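Local coordinates for DUF4847 domain-containing protein (Bacteroides vulgatus, PDB 4ZGF) that is of unknown function but binds calcium and probably has a lipocalin-like, calycin-type fold built round a curled antiparallel sheet, at residues N103-A108 with I133-N138; G64-S69 with V88-T93. One frame throughout, in Å; residues are numbered along the deposited sequence.

In the fold
Both segments of interaction 2 precede those of interaction 1 in the chain, which passes from one to the other as strand 87-92 leads into helix 100-111. Their centres lie about 12 Å apart, and they touch where F92 CE1 comes within 3.9 Å of I106 O. Interaction 1 sits about 2 Å from the centre of the chain, where the helix packs against strand 132-136; interaction 2 lies about 12 Å from that centre, between two strands of the same curled sheet. At the far end of 133-138, A136 and N138 belong to the benzoic acid pocket, which V121 and Q140 complete. The calcium ligands D82 and D85 take no part in either contact.

Interaction 1: residues N103-A108 with I133-N138; sequences NEFIEA and IQFAHN. With BEZ (benzoic acid), chain K.
The ring of F105, carried on helix 100-111, meets I133 and F135 of strand 132-136. Its CD1 lies 3.6 Å from I133 CD1, the end of an extended isoleucine chain, and its CE1 lies 3.8 Å from F135 CE2. F135 CE2 comes at the edge of the F105 ring, in its plane; both strand side chains cross F105 at about a right angle. F105 CG stands opposite the backbone N across the CA-CB bond (chi1 179°), which carries the ring out beyond the helix surface to the strand. This is the dense part of the contact, and F56, V13 and I70 also pack on F105. A108, one turn further along the helix, is more loosely placed: its methyl CB rests 4.2 Å from I133 CG2, and the residue is partly exposed.

The strand's course then leaves the helix. A136, still buried, and N138, exposed at the open end of the segment, make their contacts with benzoic acid instead. A136 CB lies 3.4 Å from ring atom C1 of the ligand, and N138 ND2 donates a nearly straight hydrogen bond to carboxylate atom O2 (2.9 Å, 171°). Q140 NE2 gives the ligand a further hydrogen bond. On the helix side E104, partly exposed, has polar partners outside this seam, with a salt bridge to K30 and a hydrogen bond to Y31.

The axes of segments 103-108 and 133-136 cross at 95° and approach to 10.6 Å, and carbon alone joins the two. Such a seam depends on shape and on exclusion of water, whereas the benzoic acid is held by amide hydrogen bonds to its carboxylate as well as by the A136 methyl.

Interaction 2: residues G64-S69 with V88-T93; sequences GTFTGS and VNINFT
F66 and F92 meet edge to face, with the rim of the F66 ring directed at one face of F92. The planes stand at 85° and the centroids are 5.4 Å apart, a T-shaped pair. Atom CZ of F66 sits over the F92 face, displaced toward the rim, and is 3.9 Å from F92 CD2. F66 CG occupies the position between the backbone N and the carbonyl carbon (chi1 73°), from which the ring projects across to strand 87-92.

Beside this pair, I90 meets the same ring through its CG2 branch, 3.6 Å from F66 CE2, the two side chains crossing at about a right angle. CE2 also approaches a backbone oxygen, N91 O, at 3.4 Å, obliquely to the ring. Replacing F66 by an alanine would probably leave the F92 face and the I90 methyl without their aromatic partner and open a gap between the strands. I58, F60 and I75 also pack on F66, while L109 of helix 100-111 touches both I90 and F92.

Strands 65-70 and 87-92 are not paired directly: each is antiparallel to strand 73-82, which lies between them in the sheet, and the axes of segments 65-69 and 88-92 lie at 63°. Contact between next-but-one strands through F66 and the end of the F92 side chain is consistent with a strongly curled sheet closing round a hydrophobic interior, as in the lipocalin-like calycin fold.

Interaction 1: residues N103-A108 with I133-N138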
loop_
_atom_site.group_PDB
_atom_site.type_symbol
_atom_site.label_atom_id
_atom_site.label_comp_id
_atom_site.label_asym_id
_atom_site.label_seq_id
_atom_site.Cartn_x
_atom_site.Cartn_y
_atom_site.Cartn_z
ATOM N N ASN A 103 -8.590 8.027 -0.247
ATOM C CA ASN A 103 -8.516 8.261 -1.684
ATOM C C ASN A 103 -7.082 7.998 -2.182
ATOM O O ASN A 103 -6.885 7.406 -3.240
ATOM C CB ASN A 103 -8.942 9.700 -2.009
ATOM C CG ASN A 103 -10.383 10.025 -1.601
ATOM O OD1 ASN A 103 -11.171 9.153 -1.267
ATOM N ND2 ASN A 103 -10.698 11.314 -1.573
ATOM N N GLU A 104 -6.089 8.421 -1.402
ATOM C CA GLU A 104 -4.701 8.197 -1.753
ATOM C C GLU A 104 -4.387 6.681 -1.817
ATOM O O GLU A 104 -3.702 6.204 -2.733
ATOM C CB GLU A 104 -3.813 8.931 -0.757
ATOM C CG GLU A 104 -2.348 8.868 -1.077
ATOM C CD GLU A 104 -1.508 9.693 -0.130
ATOM O OE1 GLU A 104 -1.959 10.034 0.975
ATOM O OE2 GLU A 104 -0.371 9.994 -0.486
ATOM N N PHE A 105 -4.865 5.943 -0.813
ATOM C CA PHE A 105 -4.645 4.499 -0.765
ATOM C C PHE A 105 -5.327 3.784 -1.934
ATOM O O PHE A 105 -4.738 2.929 -2.617
ATOM C CB PHE A 105 -5.150 3.971 0.575
ATOM C CG PHE A 105 -5.003 2.494 0.745
ATOM C CD1 PHE A 105 -3.809 1.936 1.133
ATOM C CD2 PHE A 105 -6.067 1.629 0.440
ATOM C CE1 PHE A 105 -3.667 0.557 1.319
ATOM C CE2 PHE A 105 -5.933 0.256 0.623
ATOM C CZ PHE A 105 -4.724 -0.270 1.064
ATOM N N ILE A 106 -6.604 4.115 -2.151
ATOM C CA ILE A 106 -7.376 3.478 -3.210
ATOM C C ILE A 106 -6.751 3.766 -4.581
ATOM O O ILE A 106 -6.654 2.866 -5.417
ATOM C CB ILE A 106 -8.867 3.931 -3.116
ATOM C CG1 ILE A 106 -9.509 3.345 -1.851
ATOM C CG2 ILE A 106 -9.656 3.509 -4.348
ATOM C CD1 ILE A 106 -10.801 4.076 -1.445
ATOM N N GLU A 107 -6.289 4.991 -4.793
ATOM C CA GLU A 107 -5.645 5.319 -6.048
ATOM C C GLU A 107 -4.351 4.530 -6.229
ATOM O O GLU A 107 -4.081 4.002 -7.312
ATOM C CB GLU A 107 -5.401 6.824 -6.109
ATOM C CG GLU A 107 -4.843 7.331 -7.428
ATOM C CD GLU A 107 -5.850 7.366 -8.640
ATOM O OE1 GLU A 107 -7.050 6.875 -8.657
ATOM O OE2 GLU A 107 -5.331 7.794 -9.689
ATOM N N ALA A 108 -3.534 4.409 -5.179
ATOM C CA ALA A 108 -2.308 3.626 -5.291
ATOM C C ALA A 108 -2.604 2.183 -5.657
ATOM O O ALA A 108 -1.908 1.585 -6.488
ATOM C CB ALA A 108 -1.491 3.711 -4.006
ATOM N N ILE A 133 3.582 1.915 -2.973
ATOM C CA ILE A 133 3.115 1.737 -1.588
ATOM C C ILE A 133 3.803 0.478 -1.083
ATOM O O ILE A 133 3.933 -0.525 -1.799
ATOM C CB ILE A 133 1.587 1.703 -1.502
ATOM C CG1 ILE A 133 1.136 1.579 -0.050
ATOM C CG2 ILE A 133 0.964 0.663 -2.421
ATOM C CD1 ILE A 133 -0.363 1.797 0.136
ATOM N N GLN A 134 4.226 0.522 0.188
ATOM C CA GLN A 134 4.882 -0.610 0.833
ATOM C C GLN A 134 4.055 -1.090 2.012
ATOM O O GLN A 134 3.570 -0.272 2.819
ATOM C CB GLN A 134 6.304 -0.251 1.280
ATOM C CG GLN A 134 7.092 -1.447 1.824
ATOM C CD GLN A 134 8.561 -1.187 2.123
ATOM O OE1 GLN A 134 8.929 -0.219 2.794
ATOM N NE2 GLN A 134 9.408 -2.085 1.660
ATOM N N PHE A 135 3.956 -2.409 2.119
ATOM C CA PHE A 135 3.280 -3.079 3.233
ATOM C C PHE A 135 4.249 -4.022 3.954
ATOM O O PHE A 135 5.238 -4.480 3.384
ATOM C CB PHE A 135 2.149 -3.979 2.706
ATOM C CG PHE A 135 1.075 -3.280 1.918
ATOM C CD1 PHE A 135 1.207 -3.070 0.563
ATOM C CD2 PHE A 135 -0.118 -2.882 2.521
ATOM C CE1 PHE A 135 0.167 -2.468 -0.154
ATOM C CE2 PHE A 135 -1.131 -2.295 1.797
ATOM C CZ PHE A 135 -0.988 -2.112 0.472
ATOM N N ALA A 136 3.889 -4.330 5.198
ATOM C CA ALA A 136 4.564 -5.336 6.017
ATOM C C ALA A 136 3.526 -6.270 6.643
ATOM O O ALA A 136 2.318 -5.980 6.612
ATOM C CB ALA A 136 5.378 -4.654 7.132
ATOM N N HIS A 137 3.972 -7.368 7.256
ATOM C CA HIS A 137 3.033 -8.288 7.893
ATOM C C HIS A 137 2.723 -7.994 9.355
ATOM O O HIS A 137 2.028 -8.739 10.010
ATOM C CB HIS A 137 3.492 -9.722 7.764
ATOM C CG HIS A 137 3.283 -10.318 6.400
ATOM N ND1 HIS A 137 2.053 -10.295 5.762
ATOM C CD2 HIS A 137 4.112 -10.990 5.583
ATOM C CE1 HIS A 137 2.143 -10.955 4.629
ATOM N NE2 HIS A 137 3.376 -11.374 4.487
ATOM N N ASN A 138 3.205 -6.869 9.858
ATOM C CA ASN A 138 2.906 -6.369 11.194
ATOM C C ASN A 138 2.406 -4.955 11.107
ATOM O O ASN A 138 2.890 -4.171 10.270
ATOM C CB ASN A 138 4.133 -6.417 12.070
ATOM C CG ASN A 138 4.581 -7.822 12.257
ATOM O OD1 ASN A 138 3.928 -8.621 12.950
ATOM N ND2 ASN A 138 5.631 -8.189 11.549
HETATM C C BEZ K . 7.390 -5.110 10.011
HETATM O O1 BEZ K . 6.771 -4.345 10.833
HETATM O O2 BEZ K . 7.317 -6.398 10.032
HETATM C C1 BEZ K . 8.261 -4.472 8.961
HETATM C C2 BEZ K . 9.145 -5.260 8.177
HETATM C C3 BEZ K . 9.889 -4.632 7.170
HETATM C C4 BEZ K . 9.776 -3.260 6.902
HETATM C C5 BEZ K . 8.870 -2.442 7.689
HETATM C C6 BEZ K . 8.155 -3.088 8.698
#

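Interaction 2: residues G64-S69 with V88-T93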
loop_
_atom_site.group_PDB
_atom_site.type_symbol
_atom_site.label_atom_id
_atom_site.label_comp_id
_atom_site.label_asym_id
_atom_site.label_seq_id
_atom_site.Cartn_x
_atom_site.Cartn_y
_atom_site.Cartn_z
ATOM N N GLY A 64 -8.641 -15.232 -5.334
ATOM C CA GLY A 64 -8.705 -14.052 -6.181
ATOM C C GLY A 64 -9.570 -12.922 -5.651
ATOM O O GLY A 64 -9.835 -11.981 -6.380
ATOM N N THR A 65 -9.972 -13.007 -4.388
ATOM C CA THR A 65 -10.683 -11.921 -3.722
ATOM C C THR A 65 -9.788 -11.265 -2.694
ATOM O O THR A 65 -8.801 -11.837 -2.246
ATOM C CB THR A 65 -11.990 -12.393 -3.055
ATOM O OG1 THR A 65 -11.698 -13.240 -1.938
ATOM C CG2 THR A 65 -12.904 -13.110 -4.058
ATOM N N PHE A 66 -10.150 -10.053 -2.309
ATOM C CA PHE A 66 -9.517 -9.396 -1.147
ATOM C C PHE A 66 -10.558 -8.651 -0.349
ATOM O O PHE A 66 -11.631 -8.257 -0.837
ATOM C CB PHE A 66 -8.385 -8.437 -1.575
ATOM C CG PHE A 66 -8.845 -7.144 -2.212
ATOM C CD1 PHE A 66 -9.202 -6.039 -1.450
ATOM C CD2 PHE A 66 -8.926 -7.023 -3.584
ATOM C CE1 PHE A 66 -9.630 -4.866 -2.041
ATOM C CE2 PHE A 66 -9.349 -5.835 -4.195
ATOM C CZ PHE A 66 -9.699 -4.766 -3.411
ATOM N N THR A 67 -10.167 -8.409 0.906
ATOM C CA THR A 67 -10.842 -7.479 1.780
ATOM C C THR A 67 -9.769 -6.673 2.490
ATOM O O THR A 67 -8.617 -7.042 2.513
ATOM C CB THR A 67 -11.734 -8.165 2.812
ATOM O OG1 THR A 67 -10.909 -8.974 3.655
ATOM C CG2 THR A 67 -12.807 -9.020 2.193
ATOM N N GLY A 68 -10.160 -5.544 3.052
ATOM C CA GLY A 68 -9.212 -4.711 3.808
ATOM C C GLY A 68 -9.967 -3.717 4.632
ATOM O O GLY A 68 -11.213 -3.663 4.628
ATOM N N SER A 69 -9.222 -2.888 5.356
ATOM C CA SER A 69 -9.794 -1.925 6.290
ATOM C C SER A 69 -9.062 -0.609 6.174
ATOM O O SER A 69 -7.838 -0.587 6.283
ATOM C CB SER A 69 -9.668 -2.479 7.695
ATOM O OG SER A 69 -10.335 -1.641 8.616
ATOM N N VAL A 88 0.381 -7.088 -11.551
ATOM C CA VAL A 88 -0.788 -7.216 -10.680
ATOM C C VAL A 88 -1.907 -6.336 -11.236
ATOM O O VAL A 88 -1.673 -5.284 -11.835
ATOM C CB VAL A 88 -0.427 -6.865 -9.227
ATOM C CG1 VAL A 88 0.102 -5.437 -9.082
ATOM C CG2 VAL A 88 -1.593 -7.104 -8.276
ATOM N N ASN A 89 -3.150 -6.768 -10.962
ATOM C CA ASN A 89 -4.355 -6.006 -11.331
ATOM C C ASN A 89 -5.340 -6.141 -10.191
ATOM O O ASN A 89 -5.903 -7.227 -9.981
ATOM C CB ASN A 89 -4.926 -6.552 -12.636
ATOM C CG ASN A 89 -6.031 -5.705 -13.205
ATOM O OD1 ASN A 89 -6.445 -4.706 -12.618
ATOM N ND2 ASN A 89 -6.479 -6.073 -14.410
ATOM N N ILE A 90 -5.565 -5.043 -9.460
ATOM C CA ILE A 90 -6.527 -4.967 -8.361
ATOM C C ILE A 90 -7.776 -4.261 -8.861
ATOM O O ILE A 90 -7.693 -3.290 -9.643
ATOM C CB ILE A 90 -5.879 -4.231 -7.166
ATOM C CG1 ILE A 90 -4.691 -5.060 -6.642
ATOM C CG2 ILE A 90 -6.879 -3.984 -6.050
ATOM C CD1 ILE A 90 -3.800 -4.361 -5.648
ATOM N N ASN A 91 -8.929 -4.752 -8.407
ATOM C CA ASN A 91 -10.244 -4.230 -8.833
ATOM C C ASN A 91 -11.093 -4.058 -7.608
ATOM O O ASN A 91 -11.312 -5.024 -6.860
ATOM C CB ASN A 91 -10.910 -5.240 -9.773
ATOM C CG ASN A 91 -9.893 -5.815 -10.733
ATOM O OD1 ASN A 91 -9.222 -5.068 -11.452
ATOM N ND2 ASN A 91 -9.730 -7.147 -10.706
ATOM N N PHE A 92 -11.593 -2.859 -7.355
ATOM C CA PHE A 92 -12.468 -2.630 -6.186
ATOM C C PHE A 92 -13.929 -2.861 -6.544
ATOM O O PHE A 92 -14.430 -2.389 -7.569
ATOM C CB PHE A 92 -12.316 -1.211 -5.669
ATOM C CG PHE A 92 -11.016 -0.974 -4.938
ATOM C CD1 PHE A 92 -9.866 -0.598 -5.645
ATOM C CD2 PHE A 92 -10.933 -1.092 -3.559
ATOM C CE1 PHE A 92 -8.688 -0.386 -4.966
ATOM C CE2 PHE A 92 -9.752 -0.870 -2.903
ATOM C CZ PHE A 92 -8.627 -0.514 -3.603
ATOM N N THR A 93 -14.631 -3.532 -5.625
ATOM C CA THR A 93 -16.103 -3.633 -5.662
ATOM C C THR A 93 -16.780 -2.874 -4.550
ATOM O O THR A 93 -17.970 -2.573 -4.662
ATOM C CB THR A 93 -16.563 -5.090 -5.725
ATOM O OG1 THR A 93 -16.033 -5.808 -4.623
ATOM C CG2 THR A 93 -16.083 -5.757 -7.024
#